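Local coordinates for protein chitinase (PDB 5XSW) that probably cleaves internal linkages of chitin as an archaeal endochitinase, here as a fragment holding bound N-acetylglucosamine sugars, at residues A176-W182 / G216-D222. Numbering follows the deposited sequence.
Sequences ASSARMW and GTAVTKD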
# COMPACT_ATOMS: atom_id res chain seq x y z
N ALA A 176 2.06 -6.00 30.30
CA ALA A 176 1.28 -6.67 31.34
C ALA A 176 2.19 -7.63 32.11
O ALA A 176 3.20 -8.09 31.58
CB ALA A 176 0.11 -7.43 30.71
N SER A 177 1.87 -7.97 33.35
CA SER A 177 2.82 -8.82 34.09
C SER A 177 2.81 -10.26 33.59
O SER A 177 3.82 -10.99 33.72
CB SER A 177 2.49 -8.81 35.60
OG SER A 177 1.10 -9.05 35.77
N SER A 178 1.68 -10.70 33.04
CA SER A 178 1.60 -12.06 32.50
C SER A 178 0.40 -12.14 31.52
O SER A 178 -0.41 -11.21 31.43
CB SER A 178 1.44 -13.07 33.63
OG SER A 178 0.16 -12.91 34.18
N ALA A 179 0.30 -13.23 30.76
CA ALA A 179 -0.84 -13.38 29.86
C ALA A 179 -1.15 -14.87 29.68
O ALA A 179 -0.40 -15.72 30.11
CB ALA A 179 -0.52 -12.71 28.49
N ARG A 180 -2.27 -15.15 29.02
CA ARG A 180 -2.59 -16.52 28.61
C ARG A 180 -3.11 -16.50 27.20
O ARG A 180 -4.01 -15.72 26.89
CB ARG A 180 -3.63 -17.10 29.57
CG ARG A 180 -4.28 -18.41 29.14
CD ARG A 180 -5.40 -18.81 30.21
NE ARG A 180 -6.06 -20.03 29.73
CZ ARG A 180 -6.73 -20.87 30.52
NH1 ARG A 180 -6.83 -20.62 31.82
NH2 ARG A 180 -7.27 -21.95 29.98
N MET A 181 -2.58 -17.36 26.35
CA MET A 181 -3.06 -17.40 24.95
C MET A 181 -4.45 -18.01 24.89
O MET A 181 -4.74 -18.95 25.65
CB MET A 181 -2.06 -18.20 24.09
CG MET A 181 -0.62 -17.68 24.21
SD MET A 181 -0.45 -15.88 23.79
CE MET A 181 -0.94 -15.85 22.06
N TRP A 182 -5.29 -17.51 23.99
CA TRP A 182 -6.63 -18.08 23.80
C TRP A 182 -7.06 -17.82 22.38
O TRP A 182 -6.58 -16.88 21.70
CB TRP A 182 -7.68 -17.53 24.82
CG TRP A 182 -8.39 -16.28 24.37
CD1 TRP A 182 -7.79 -15.09 24.00
CD2 TRP A 182 -9.79 -16.08 24.27
NE1 TRP A 182 -8.75 -14.17 23.68
CE2 TRP A 182 -9.98 -14.74 23.85
CE3 TRP A 182 -10.92 -16.89 24.51
CZ2 TRP A 182 -11.25 -14.21 23.63
CZ3 TRP A 182 -12.19 -16.35 24.28
CH2 TRP A 182 -12.34 -15.03 23.84
N GLY A 216 -5.09 -9.76 20.32
CA GLY A 216 -6.22 -10.42 19.65
C GLY A 216 -6.45 -11.82 20.22
O GLY A 216 -7.57 -12.32 20.27
N THR A 217 -5.39 -12.42 20.75
CA THR A 217 -5.32 -13.86 21.02
C THR A 217 -4.72 -14.12 22.39
O THR A 217 -4.15 -15.17 22.61
CB THR A 217 -4.44 -14.55 19.95
OG1 THR A 217 -3.21 -13.78 19.87
CG2 THR A 217 -5.12 -14.48 18.59
N ALA A 218 -4.82 -13.16 23.30
CA ALA A 218 -4.32 -13.37 24.63
C ALA A 218 -5.19 -12.62 25.61
O ALA A 218 -5.75 -11.57 25.29
CB ALA A 218 -2.87 -12.92 24.74
N VAL A 219 -5.29 -13.16 26.83
CA VAL A 219 -6.05 -12.47 27.89
C VAL A 219 -5.08 -12.33 29.04
O VAL A 219 -4.01 -12.91 28.99
CB VAL A 219 -7.33 -13.24 28.32
CG1 VAL A 219 -8.36 -13.25 27.17
CG2 VAL A 219 -6.94 -14.70 28.76
N THR A 220 -5.46 -11.60 30.11
CA THR A 220 -4.53 -11.41 31.22
C THR A 220 -5.33 -11.25 32.53
O THR A 220 -6.48 -10.78 32.52
CB THR A 220 -3.59 -10.15 30.99
OG1 THR A 220 -2.73 -9.98 32.12
CG2 THR A 220 -4.42 -8.87 30.80
N LYS A 221 -4.73 -11.64 33.64
CA LYS A 221 -5.28 -11.29 34.97
C LYS A 221 -4.75 -9.99 35.51
O LYS A 221 -5.12 -9.60 36.59
CB LYS A 221 -4.98 -12.38 35.99
CG LYS A 221 -5.41 -13.75 35.57
CD LYS A 221 -5.30 -14.70 36.73
CE LYS A 221 -6.18 -15.93 36.56
NZ LYS A 221 -5.54 -17.13 37.21
N ASP A 222 -3.86 -9.33 34.78
CA ASP A 222 -3.27 -8.05 35.20
C ASP A 222 -4.35 -7.01 35.33
O ASP A 222 -5.01 -6.67 34.34
CB ASP A 222 -2.20 -7.57 34.19
CG ASP A 222 -1.31 -6.44 34.75
OD1 ASP A 222 -1.82 -5.58 35.49
OD2 ASP A 222 -0.11 -6.43 34.44
O HOH W 1 -2.46 -13.42 33.23
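Thr220 meets Ser178 because its OG1 stands opposite its own backbone N (chi1 178°), and Trp182 meets Val219 because its CG sits between N and the carbonyl carbon (chi1 89°), swinging the indole across to the neighbouring strand. There Val219 CG1 rests over one face of the Trp182 indole, a CH-pi contact 3.8 Å from the centroid of its five-membered ring, while Ala218 N lies in the ring plane at its edge. Trp239 meets the same indole edge-to-face. Arg180 and Val219 form an antiparallel hydrogen-bonded pair, Arg180 N to Val219 O at 2.8 Å and Val219 N to Arg180 O at 2.9 Å. On the other sheet face Met181, bent at chi2 and chi3, lays SD 3.9 Å from Ala218 CB, beside helix 203-214. Beyond the paired strands, side chains take over. Thr220 OG1 gives its proton to Ser178 O (2.7 Å) and accepts from Asp222 N (3.0 Å), closing an ST turn. The turn probably helps present Asp222, whose OD2 takes Ser177 N through its anti lone pair at 2.7 Å, while Ala224 N holds OD1. A valine in place of this threonine would probably leave Ser178 O and Asp222 N without their shared hydroxyl and the turn less firmly held. Here a connection containing helices 186-199 and 203-214 joins strand 179-181 to strand 218-219, antiparallel neighbours in a small sheet.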